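PDB 3PM2: odorant-binding protein 47 from Anopheles gambiae, which binds small hydrophobic odorants and is thought to carry them through the aqueous fluid that bathes the olfactory sensory dendrites of the mosquito. Local coordinates for residues V20-V25 with D83-M88; F104-S109 with S134-A139; S65-G70 with I129-S134; G8-K13 with K164-K169. All coordinates share one frame; numbering follows the deposited sequence.

Contact 1: residues V20-V25 with D83-M88; sequences VTPFLV and DSTKSM. Unlike the reference sequence in segment 83-88: Asp83 (reference Ala).
One face of the Phe23 ring is covered by Ser84, whose CB stands 3.9 Å from the ring centroid and almost on the normal, a CH-pi contact; the ring's edge meets Val25 N of its own segment. Phe23 reaches this place because CG sits between backbone N and carbonyl carbon (chi1 58°), which folds the ring over toward the helix. The same serine joins the two segments through its hydroxyl: Phe23 N donates to Ser84 OG at 3.0 Å (N-H...O 155°), while that OG is also hydrogen-bonded to Tyr81 O. The hydroxyl thus links the extended residues 20-23 to helix 74-85. Pro22 lays CG against Thr85 CG2 at 3.6 Å, and Thr96 of helix 92-109 touches both residues. Met88, bent at chi3 (76°), crosses Pro22 at about a right angle, and its CE comes to 3.2 Å from Val20 O and 4.3 Å from Val20 CG1. A type I turn from Thr85 to Met88 brings the methionine back to the chain. The whole is the end region of helix 74-85 and the turn Thr85-Met88 packed on the segment leading to helix 27-44 of a mainly helical PBP/GOBP-family odorant-binding protein.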
loop_
_atom_site.group_PDB
_atom_site.type_symbol
_atom_site.label_atom_id
_atom_site.label_comp_id
_atom_site.label_asym_id
_atom_site.label_seq_id
_atom_site.Cartn_x
_atom_site.Cartn_y
_atom_site.Cartn_z
ATOM N N VAL A 20 13.040 5.419 -7.228
ATOM C CA VAL A 20 12.670 4.167 -7.858
ATOM C C VAL A 20 12.671 3.136 -6.724
ATOM O O VAL A 20 13.707 2.890 -6.109
ATOM C CB VAL A 20 13.580 3.791 -9.059
ATOM C CG1 VAL A 20 13.160 2.457 -9.660
ATOM C CG2 VAL A 20 13.551 4.887 -10.125
ATOM N N THR A 21 11.495 2.599 -6.395
ATOM C CA THR A 21 11.343 1.685 -5.255
ATOM C C THR A 21 11.056 0.244 -5.701
ATOM O O THR A 21 10.534 0.024 -6.799
ATOM C CB THR A 21 10.161 2.162 -4.358
ATOM O OG1 THR A 21 9.005 2.261 -5.163
ATOM C CG2 THR A 21 10.407 3.510 -3.674
ATOM N N PRO A 22 11.316 -0.755 -4.831
ATOM C CA PRO A 22 10.926 -2.134 -5.152
ATOM C C PRO A 22 9.405 -2.236 -5.313
ATOM O O PRO A 22 8.651 -1.377 -4.819
ATOM C CB PRO A 22 11.380 -2.912 -3.911
ATOM C CG PRO A 22 12.478 -2.082 -3.338
ATOM C CD PRO A 22 11.941 -0.695 -3.499
ATOM N N PHE A 23 8.951 -3.269 -6.004
ATOM C CA PHE A 23 7.510 -3.478 -6.191
ATOM C C PHE A 23 7.177 -4.956 -6.086
ATOM O O PHE A 23 8.054 -5.811 -6.240
ATOM C CB PHE A 23 7.052 -2.903 -7.543
ATOM C CG PHE A 23 7.753 -3.477 -8.755
ATOM C CD1 PHE A 23 7.313 -4.664 -9.341
ATOM C CD2 PHE A 23 8.811 -2.800 -9.352
ATOM C CE1 PHE A 23 7.953 -5.187 -10.462
ATOM C CE2 PHE A 23 9.451 -3.323 -10.479
ATOM C CZ PHE A 23 9.026 -4.515 -11.025
ATOM N N LEU A 24 5.901 -5.250 -5.887
ATOM C CA LEU A 24 5.367 -6.605 -5.773
ATOM C C LEU A 24 4.553 -6.955 -7.046
ATOM O O LEU A 24 4.332 -8.133 -7.342
ATOM C CB LEU A 24 4.520 -6.593 -4.473
ATOM C CG LEU A 24 3.188 -7.275 -4.316
ATOM C CD1 LEU A 24 2.900 -7.493 -2.865
ATOM C CD2 LEU A 24 2.112 -6.407 -4.792
ATOM N N VAL A 25 4.106 -5.927 -7.789
ATOM C CA VAL A 25 3.281 -6.064 -8.991
ATOM C C VAL A 25 3.740 -5.064 -10.038
ATOM O O VAL A 25 4.112 -3.957 -9.686
ATOM C CB VAL A 25 1.777 -5.867 -8.602
ATOM C CG1 VAL A 25 0.927 -5.398 -9.763
ATOM C CG2 VAL A 25 1.188 -7.144 -8.054
ATOM N N ASP A 83 12.703 -10.138 -5.929
ATOM C CA ASP A 83 12.890 -10.193 -7.376
ATOM C C ASP A 83 13.063 -8.815 -7.970
ATOM O O ASP A 83 13.939 -8.608 -8.710
ATOM C CB ASP A 83 11.765 -10.893 -8.145
ATOM C CG ASP A 83 12.068 -11.046 -9.705
ATOM O OD1 ASP A 83 12.990 -11.801 -10.085
ATOM O OD2 ASP A 83 11.355 -10.461 -10.560
ATOM N N SER A 84 12.205 -7.868 -7.613
ATOM C CA SER A 84 12.317 -6.502 -8.142
ATOM C C SER A 84 13.635 -5.798 -7.748
ATOM O O SER A 84 14.095 -4.929 -8.490
ATOM C CB SER A 84 11.117 -5.654 -7.737
ATOM O OG SER A 84 11.152 -5.327 -6.356
ATOM N N THR A 85 14.237 -6.180 -6.604
ATOM C CA THR A 85 15.477 -5.558 -6.089
ATOM C C THR A 85 16.773 -6.084 -6.713
ATOM O O THR A 85 17.813 -5.452 -6.529
ATOM C CB THR A 85 15.561 -5.665 -4.541
ATOM O OG1 THR A 85 15.844 -7.019 -4.171
ATOM C CG2 THR A 85 14.305 -5.182 -3.843
ATOM N N LYS A 86 16.731 -7.238 -7.425
ATOM C CA LYS A 86 17.926 -7.890 -7.970
ATOM C C LYS A 86 18.801 -7.005 -8.862
ATOM O O LYS A 86 20.022 -7.177 -8.867
ATOM C CB LYS A 86 17.604 -9.256 -8.611
ATOM C CG LYS A 86 16.858 -9.182 -9.943
ATOM C CD LYS A 86 16.315 -10.540 -10.370
ATOM C CE LYS A 86 15.317 -10.433 -11.496
ATOM N NZ LYS A 86 15.960 -10.379 -12.831
ATOM N N SER A 87 18.189 -6.063 -9.614
ATOM C CA SER A 87 18.943 -5.154 -10.477
ATOM C C SER A 87 18.937 -3.715 -9.951
ATOM O O SER A 87 19.416 -2.792 -10.627
ATOM C CB SER A 87 18.473 -5.252 -11.925
ATOM O OG SER A 87 18.715 -6.555 -12.432
ATOM N N MET A 88 18.440 -3.533 -8.715
ATOM C CA MET A 88 18.418 -2.246 -8.044
ATOM C C MET A 88 19.683 -2.028 -7.211
ATOM O O MET A 88 20.494 -2.953 -7.099
ATOM C CB MET A 88 17.167 -2.130 -7.179
ATOM C CG MET A 88 15.892 -2.128 -7.981
ATOM S SD MET A 88 14.431 -1.910 -6.928
ATOM C CE MET A 88 14.529 -0.171 -6.590
#

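Contact 2: residues F104-S109 with S134-A139; sequences FKMADS and SGTILA. Unlike the reference sequence in segment 104-109: Ser109 (reference Thr).
Thr136 is the first residue of 134-139 to meet the other helix, and it does so with its methyl: CG2 lies 3.7 Å from Met106 CE and 3.9 Å from Ala107 CB. The threonine methyl is placed anti to the backbone N (chi1 -57° for OG1), which directs it across the interface while OG1 turns back to Pro132 O, four residues earlier, a bond that satisfies the hydroxyl. Met106 gets there by bending twice, at chi2 and chi3, after a first torsion anti to the backbone N; its sulfur and terminal methyl both rest against the threonine methyl. The two helices, 92-109 and 133-147, run roughly antiparallel, their local axes 9.5 Å apart at an angle of 145°, and this is plain helix-helix packing within the helical bundle of the odorant-binding fold. Small Ala107 lies between the larger groups and allows the backbones to come near, its CA being 6.5 Å from that of Thr136. Ile137 follows, with CD1 as its working end: it sits over the centre of the Phe104 ring, 3.8 Å from the centroid and 5° off the normal, a CH-pi contact, and also touches Ala107 CB at 3.9 Å. Its CG2 lies near the ring atom CE2. The Phe104 ring also meets Arg74 and Ile72, and Ile137 itself touches Leu77 of helix 74-85.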
loop_
_atom_site.group_PDB
_atom_site.type_symbol
_atom_site.label_atom_id
_atom_site.label_comp_id
_atom_site.label_asym_id
_atom_site.label_seq_id
_atom_site.Cartn_x
_atom_site.Cartn_y
_atom_site.Cartn_z
ATOM N N PHE A 104 4.442 -6.694 8.660
ATOM C CA PHE A 104 3.765 -7.896 9.175
ATOM C C PHE A 104 3.625 -7.796 10.701
ATOM O O PHE A 104 2.590 -8.193 11.243
ATOM C CB PHE A 104 4.491 -9.191 8.740
ATOM C CG PHE A 104 4.018 -9.683 7.382
ATOM C CD1 PHE A 104 2.916 -10.526 7.272
ATOM C CD2 PHE A 104 4.636 -9.249 6.210
ATOM C CE1 PHE A 104 2.455 -10.952 6.014
ATOM C CE2 PHE A 104 4.192 -9.695 4.953
ATOM C CZ PHE A 104 3.112 -10.552 4.861
ATOM N N LYS A 105 4.640 -7.209 11.385
ATOM C CA LYS A 105 4.602 -6.989 12.847
ATOM C C LYS A 105 3.454 -6.028 13.204
ATOM O O LYS A 105 2.681 -6.301 14.137
ATOM C CB LYS A 105 5.944 -6.426 13.338
ATOM C CG LYS A 105 6.199 -6.623 14.826
ATOM C CD LYS A 105 7.281 -5.665 15.320
ATOM C CE LYS A 105 7.800 -6.004 16.701
ATOM N NZ LYS A 105 6.782 -5.785 17.760
ATOM N N MET A 106 3.326 -4.934 12.444
ATOM C CA MET A 106 2.273 -3.929 12.592
ATOM C C MET A 106 0.899 -4.569 12.392
ATOM O O MET A 106 -0.005 -4.351 13.207
ATOM C CB MET A 106 2.503 -2.741 11.627
ATOM C CG MET A 106 1.400 -1.651 11.693
ATOM S SD MET A 106 -0.024 -1.997 10.622
ATOM C CE MET A 106 0.746 -1.730 8.987
ATOM N N ALA A 107 0.739 -5.375 11.331
ATOM C CA ALA A 107 -0.535 -6.037 11.021
ATOM C C ALA A 107 -0.957 -6.939 12.160
ATOM O O ALA A 107 -2.114 -6.885 12.563
ATOM C CB ALA A 107 -0.422 -6.825 9.721
ATOM N N ASP A 108 0.004 -7.699 12.747
ATOM C CA ASP A 108 -0.295 -8.559 13.893
ATOM C C ASP A 108 -0.776 -7.734 15.087
ATOM O O ASP A 108 -1.670 -8.181 15.788
ATOM C CB ASP A 108 0.936 -9.390 14.270
ATOM C CG ASP A 108 0.744 -10.214 15.529
ATOM O OD1 ASP A 108 -0.057 -11.172 15.493
ATOM O OD2 ASP A 108 1.332 -9.848 16.572
ATOM N N SER A 109 -0.201 -6.526 15.300
ATOM C CA SER A 109 -0.577 -5.671 16.445
ATOM C C SER A 109 -2.014 -5.155 16.360
ATOM O O SER A 109 -2.596 -4.848 17.393
ATOM C CB SER A 109 0.385 -4.486 16.554
ATOM O OG SER A 109 0.277 -3.635 15.425
ATOM N N SER A 134 -4.870 -7.199 3.002
ATOM C CA SER A 134 -4.101 -6.827 1.797
ATOM C C SER A 134 -3.654 -5.354 1.810
ATOM O O SER A 134 -2.487 -5.069 1.546
ATOM C CB SER A 134 -4.886 -7.145 0.534
ATOM O OG SER A 134 -5.148 -8.533 0.407
ATOM N N GLY A 135 -4.587 -4.454 2.113
ATOM C CA GLY A 135 -4.307 -3.023 2.175
ATOM C C GLY A 135 -3.367 -2.678 3.321
ATOM O O GLY A 135 -2.498 -1.819 3.169
ATOM N N THR A 136 -3.532 -3.340 4.474
ATOM C CA THR A 136 -2.653 -3.085 5.639
ATOM C C THR A 136 -1.196 -3.312 5.223
ATOM O O THR A 136 -0.355 -2.442 5.445
ATOM C CB THR A 136 -3.049 -3.989 6.805
ATOM O OG1 THR A 136 -4.430 -3.741 7.108
ATOM C CG2 THR A 136 -2.194 -3.755 8.035
ATOM N N ILE A 137 -0.918 -4.453 4.575
ATOM C CA ILE A 137 0.439 -4.801 4.143
ATOM C C ILE A 137 0.933 -3.903 3.036
ATOM O O ILE A 137 2.039 -3.323 3.139
ATOM C CB ILE A 137 0.562 -6.321 3.779
ATOM C CG1 ILE A 137 0.217 -7.244 4.999
ATOM C CG2 ILE A 137 1.966 -6.668 3.218
ATOM C CD1 ILE A 137 1.203 -7.147 6.216
ATOM N N LEU A 138 0.134 -3.787 1.962
ATOM C CA LEU A 138 0.535 -3.042 0.782
ATOM C C LEU A 138 0.753 -1.547 1.030
ATOM O O LEU A 138 1.745 -0.977 0.538
ATOM C CB LEU A 138 -0.442 -3.302 -0.394
ATOM C CG LEU A 138 -0.000 -2.800 -1.776
ATOM C CD1 LEU A 138 1.288 -3.517 -2.255
ATOM C CD2 LEU A 138 -1.136 -2.993 -2.815
ATOM N N ALA A 139 -0.165 -0.917 1.792
ATOM C CA ALA A 139 -0.066 0.496 2.152
ATOM C C ALA A 139 1.228 0.751 2.908
ATOM O O ALA A 139 1.974 1.665 2.556
ATOM C CB ALA A 139 -1.254 0.920 3.015
#

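Contact 3: residues S65-G70 with I129-S134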
loop_
_atom_site.group_PDB
_atom_site.type_symbol
_atom_site.label_atom_id
_atom_site.label_comp_id
_atom_site.label_asym_id
_atom_site.label_seq_id
_atom_site.Cartn_x
_atom_site.Cartn_y
_atom_site.Cartn_z
ATOM N N SER A 65 -1.594 -14.137 -6.492
ATOM C CA SER A 65 -1.968 -15.313 -5.665
ATOM C C SER A 65 -1.394 -15.246 -4.229
ATOM O O SER A 65 -1.028 -16.273 -3.636
ATOM C CB SER A 65 -1.584 -16.624 -6.359
ATOM O OG SER A 65 -2.254 -16.759 -7.603
ATOM N N LEU A 66 -1.341 -14.032 -3.659
ATOM C CA LEU A 66 -0.773 -13.866 -2.316
ATOM C C LEU A 66 -1.817 -13.839 -1.248
ATOM O O LEU A 66 -1.471 -13.986 -0.081
ATOM C CB LEU A 66 0.067 -12.585 -2.221
ATOM C CG LEU A 66 1.285 -12.484 -3.144
ATOM C CD1 LEU A 66 1.997 -11.189 -2.902
ATOM C CD2 LEU A 66 2.273 -13.612 -2.880
ATOM N N TYR A 67 -3.079 -13.627 -1.624
ATOM C CA TYR A 67 -4.168 -13.518 -0.657
ATOM C C TYR A 67 -5.011 -14.790 -0.575
ATOM O O TYR A 67 -5.385 -15.322 -1.600
ATOM C CB TYR A 67 -5.056 -12.292 -0.961
ATOM C CG TYR A 67 -6.287 -12.234 -0.083
ATOM C CD1 TYR A 67 -6.186 -11.927 1.272
ATOM C CD2 TYR A 67 -7.538 -12.612 -0.575
ATOM C CE1 TYR A 67 -7.310 -11.953 2.105
ATOM C CE2 TYR A 67 -8.673 -12.612 0.241
ATOM C CZ TYR A 67 -8.551 -12.289 1.581
ATOM O OH TYR A 67 -9.644 -12.333 2.404
ATOM N N SER A 68 -5.384 -15.220 0.655
ATOM C CA SER A 68 -6.288 -16.359 0.867
ATOM C C SER A 68 -7.005 -16.257 2.206
ATOM O O SER A 68 -6.343 -16.273 3.234
ATOM C CB SER A 68 -5.526 -17.677 0.769
ATOM O OG SER A 68 -6.448 -18.756 0.797
ATOM N N ASN A 69 -8.353 -16.153 2.202
ATOM C CA ASN A 69 -9.160 -16.121 3.433
ATOM C C ASN A 69 -8.489 -15.405 4.618
ATOM O O ASN A 69 -8.162 -16.046 5.625
ATOM C CB ASN A 69 -9.550 -17.563 3.850
ATOM C CG ASN A 69 -10.557 -18.222 2.947
ATOM O OD1 ASN A 69 -11.577 -17.635 2.579
ATOM N ND2 ASN A 69 -10.290 -19.462 2.574
ATOM N N GLY A 70 -8.225 -14.113 4.444
ATOM C CA GLY A 70 -7.669 -13.252 5.476
ATOM C C GLY A 70 -6.193 -13.360 5.761
ATOM O O GLY A 70 -5.727 -12.760 6.734
ATOM N N ILE A 129 -17.201 -5.445 0.310
ATOM C CA ILE A 129 -16.341 -5.537 1.482
ATOM C C ILE A 129 -15.146 -6.434 1.179
ATOM O O ILE A 129 -15.331 -7.548 0.721
ATOM C CB ILE A 129 -17.139 -6.003 2.742
ATOM C CG1 ILE A 129 -18.265 -4.984 3.107
ATOM C CG2 ILE A 129 -16.226 -6.295 3.942
ATOM C CD1 ILE A 129 -17.815 -3.524 3.464
ATOM N N CYS A 130 -13.927 -5.929 1.399
ATOM C CA CYS A 130 -12.674 -6.677 1.205
ATOM C C CYS A 130 -12.009 -6.847 2.550
ATOM O O CYS A 130 -12.181 -5.999 3.439
ATOM C CB CYS A 130 -11.747 -5.965 0.217
ATOM S SG CYS A 130 -12.337 -6.035 -1.499
ATOM N N HIS A 131 -11.255 -7.943 2.709
ATOM C CA HIS A 131 -10.551 -8.152 3.962
ATOM C C HIS A 131 -9.464 -7.076 4.082
ATOM O O HIS A 131 -8.772 -6.813 3.109
ATOM C CB HIS A 131 -9.926 -9.561 4.022
ATOM C CG HIS A 131 -9.491 -9.969 5.406
ATOM N ND1 HIS A 131 -8.343 -9.447 5.996
ATOM C CD2 HIS A 131 -10.023 -10.897 6.237
ATOM C CE1 HIS A 131 -8.231 -10.053 7.168
ATOM N NE2 HIS A 131 -9.226 -10.928 7.360
ATOM N N PRO A 132 -9.299 -6.415 5.247
ATOM C CA PRO A 132 -8.290 -5.340 5.328
ATOM C C PRO A 132 -6.828 -5.789 5.262
ATOM O O PRO A 132 -5.963 -4.927 5.097
ATOM C CB PRO A 132 -8.578 -4.679 6.680
ATOM C CG PRO A 132 -9.958 -5.122 7.070
ATOM C CD PRO A 132 -10.079 -6.517 6.495
ATOM N N ILE A 133 -6.529 -7.088 5.415
ATOM C CA ILE A 133 -5.108 -7.506 5.436
ATOM C C ILE A 133 -4.310 -7.040 4.208
ATOM O O ILE A 133 -3.177 -6.554 4.367
ATOM C CB ILE A 133 -4.886 -9.021 5.731
ATOM C CG1 ILE A 133 -3.426 -9.336 6.147
ATOM C CG2 ILE A 133 -5.321 -9.912 4.574
ATOM C CD1 ILE A 133 -2.861 -8.552 7.405
ATOM N N SER A 134 -4.870 -7.199 3.002
ATOM C CA SER A 134 -4.101 -6.827 1.797
ATOM C C SER A 134 -3.654 -5.354 1.810
ATOM O O SER A 134 -2.487 -5.069 1.546
ATOM C CB SER A 134 -4.886 -7.145 0.534
ATOM O OG SER A 134 -5.148 -8.533 0.407
#
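The CH-pi contact is between Gly70 and His131: Gly70 CA sits over the centre of the imidazole, 3.4 Å from its centroid and 15° off the normal. Apolar packing comes from Tyr67, whose ring meets Ile133 CG2 at its edge, with CE1 3.8 Å away. Two further van der Waals contacts involve polar atoms: Tyr67 CD1 lies 3.7 Å from Ser134 OG, and the tyrosine crosses the histidine side chain at about a right angle, its OH 3.2 Å from His131 CB. CG anti to the backbone N (chi1 173°) carries the tyrosine ring across to the other segment. The hydrogen bonds of these residues lie within a segment or go to neighbouring helices. Ile133 N donates to His131 ND1 at 3.0 Å, in the imidazole plane, a capping bond where helix 133-147 begins, and Gly70 N gives a weak bond to Tyr67 OH. His131 NE2 has a weak partner in Glu115, so both ring nitrogens are engaged, and His131 N bonds to Glu58. The beta hairpin of strands 67-68 and 71-72 is thereby seated on the start of helix 133-147, with helix 55-63 touching Tyr67, helix 111-118 flanking His131, and a disulfide joining Cys130 to Cys55 of helix 55-63.

Contact 4: residues G8-K13 with K164-K169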
loop_
_atom_site.group_PDB
_atom_site.type_symbol
_atom_site.label_atom_id
_atom_site.label_comp_id
_atom_site.label_asym_id
_atom_site.label_seq_id
_atom_site.Cartn_x
_atom_site.Cartn_y
_atom_site.Cartn_z
ATOM N N GLY A 8 -5.925 13.752 -1.675
ATOM C CA GLY A 8 -5.171 13.191 -2.787
ATOM C C GLY A 8 -3.755 13.732 -2.736
ATOM O O GLY A 8 -3.491 14.651 -1.948
ATOM N N PRO A 9 -2.790 13.182 -3.522
ATOM C CA PRO A 9 -1.418 13.732 -3.463
ATOM C C PRO A 9 -1.365 15.233 -3.801
ATOM O O PRO A 9 -2.122 15.643 -4.681
ATOM C CB PRO A 9 -0.604 12.868 -4.441
ATOM C CG PRO A 9 -1.555 12.006 -5.142
ATOM C CD PRO A 9 -2.915 12.077 -4.493
ATOM N N PRO A 10 -0.558 16.070 -3.085
ATOM C CA PRO A 10 -0.545 17.530 -3.361
ATOM C C PRO A 10 -0.043 17.941 -4.741
ATOM O O PRO A 10 -0.310 19.061 -5.185
ATOM C CB PRO A 10 0.331 18.093 -2.241
ATOM C CG PRO A 10 1.246 16.977 -1.895
ATOM C CD PRO A 10 0.376 15.745 -1.993
ATOM N N VAL A 11 0.698 17.055 -5.404
ATOM C CA VAL A 11 1.200 17.278 -6.754
ATOM C C VAL A 11 0.957 16.027 -7.587
ATOM O O VAL A 11 1.055 14.919 -7.055
ATOM C CB VAL A 11 2.670 17.825 -6.868
ATOM C CG1 VAL A 11 2.950 18.966 -5.895
ATOM C CG2 VAL A 11 3.705 16.716 -6.722
ATOM N N PRO A 12 0.625 16.166 -8.888
ATOM C CA PRO A 12 0.401 14.968 -9.712
ATOM C C PRO A 12 1.686 14.240 -10.121
ATOM O O PRO A 12 1.590 13.211 -10.788
ATOM C CB PRO A 12 -0.365 15.519 -10.920
ATOM C CG PRO A 12 0.091 16.921 -11.043
ATOM C CD PRO A 12 0.441 17.409 -9.676
ATOM N N LYS A 13 2.877 14.763 -9.716
ATOM C CA LYS A 13 4.194 14.177 -10.004
ATOM C C LYS A 13 4.205 12.690 -9.651
ATOM O O LYS A 13 3.757 12.295 -8.561
ATOM C CB LYS A 13 5.314 14.914 -9.237
ATOM C CG LYS A 13 6.730 14.639 -9.743
ATOM C CD LYS A 13 7.739 15.441 -8.950
ATOM C CE LYS A 13 9.033 15.669 -9.691
ATOM N NZ LYS A 13 9.901 14.468 -9.664
ATOM N N LYS A 164 6.895 13.411 -0.093
ATOM C CA LYS A 164 7.458 12.794 1.118
ATOM C C LYS A 164 6.477 13.078 2.287
ATOM O O LYS A 164 6.126 12.161 3.028
ATOM C CB LYS A 164 8.851 13.378 1.415
ATOM C CG LYS A 164 9.451 12.984 2.753
ATOM C CD LYS A 164 10.685 13.836 3.107
ATOM C CE LYS A 164 11.041 13.704 4.567
ATOM N NZ LYS A 164 12.327 14.383 4.894
ATOM N N SER A 165 6.063 14.343 2.445
ATOM C CA SER A 165 5.118 14.726 3.507
ATOM C C SER A 165 3.803 13.963 3.373
ATOM O O SER A 165 3.373 13.317 4.335
ATOM C CB SER A 165 4.836 16.222 3.465
ATOM O OG SER A 165 6.016 16.928 3.805
ATOM N N TYR A 166 3.190 14.010 2.179
ATOM C CA TYR A 166 1.907 13.368 1.935
ATOM C C TYR A 166 1.933 11.875 2.170
ATOM O O TYR A 166 1.099 11.355 2.919
ATOM C CB TYR A 166 1.389 13.691 0.529
ATOM C CG TYR A 166 0.015 13.116 0.254
ATOM C CD1 TYR A 166 -1.125 13.678 0.824
ATOM C CD2 TYR A 166 -0.142 11.973 -0.522
ATOM C CE1 TYR A 166 -2.382 13.100 0.650
ATOM C CE2 TYR A 166 -1.404 11.413 -0.743
ATOM C CZ TYR A 166 -2.524 11.993 -0.173
ATOM O OH TYR A 166 -3.765 11.418 -0.389
ATOM N N HIS A 167 2.942 11.214 1.602
ATOM C CA HIS A 167 3.078 9.761 1.657
ATOM C C HIS A 167 3.690 9.197 2.937
ATOM O O HIS A 167 3.763 7.970 3.084
ATOM C CB HIS A 167 3.707 9.202 0.367
ATOM C CG HIS A 167 2.824 9.357 -0.835
ATOM N ND1 HIS A 167 1.640 8.648 -0.956
ATOM C CD2 HIS A 167 2.992 10.118 -1.944
ATOM C CE1 HIS A 167 1.117 9.014 -2.120
ATOM N NE2 HIS A 167 1.908 9.876 -2.761
ATOM N N SER A 168 4.029 10.082 3.907
ATOM C CA SER A 168 4.473 9.624 5.222
ATOM C C SER A 168 3.229 9.138 5.989
ATOM O O SER A 168 3.348 8.306 6.891
ATOM C CB SER A 168 5.182 10.720 6.013
ATOM O OG SER A 168 4.306 11.780 6.362
ATOM N N LYS A 169 2.052 9.604 5.572
ATOM C CA LYS A 169 0.771 9.239 6.213
ATOM C C LYS A 169 -0.194 8.541 5.286
ATOM O O LYS A 169 -1.017 7.744 5.759
ATOM C CB LYS A 169 0.079 10.505 6.751
ATOM C CG LYS A 169 0.847 11.224 7.856
ATOM C CD LYS A 169 0.412 12.684 7.977
ATOM C CE LYS A 169 0.959 13.602 6.895
ATOM N NZ LYS A 169 2.268 14.203 7.276
#
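A proline-aromatic surface contact holds the N-terminal segment 8-13 against the end of helix 158-167, near the other end of the chain. Tyr166 carries it: CG anti to the backbone N (chi1 -176°) swings the ring out from the helix, where one face is overlaid by Gly8 and Pro9. Pro9 CA stands 3.7 Å from the ring centroid, 18° off the normal and toward the rim, a CH-pi contact, and Pro9 CB adds apolar touch at 4.0 Å from Tyr166 CD2. The carbonyl oxygen of Gly8 lies over the same face, 3.2 Å from Tyr166 CE1. Pro10 approaches the base of the side chain, with CD 3.4 Å from Tyr166 CB, and its ring also touches Lys162 one turn earlier in the helix. The imidazole of His167 lies with its face against Tyr166 CD2, and Pro9 CB is loosely placed at 4.3 Å from His167 NE2. The imidazole has its own ties, a hydrogen bond between ND1 and Cys170 O and a stack with Phe172. Cys5, which touches Tyr166, is disulfide-bonded to Cys170, so the two terminal regions are covalently joined beside this contact. The backbone of Gly8-Pro9 laid on the aromatic face, with Pro10 at the base of the side chain, is consistent with mainly van der Waals and CH-pi contact.

Contacts 1 and 2 are partly buried, contact 2 nearest the centre of the chain; contacts 3 and 4 are at the surface. The side-chain contacts of contact 2 are apolar or sulfur-methyl, between two helices. Contacts 2 and 3 share Ser134 and helix 133-147, and meet through Ala107 CB and Ile133 CD1 at 3.8 Å. Contact 1 reaches both through Leu24, which packs on Leu138 and on Leu66. Contact 4 stands apart, about 7 Å from contact 2 at the nearest atoms and across the chain's centre from it. All four place a CH group over an aromatic face, but contact 1 alone adds a clear hydrogen bond between its segments.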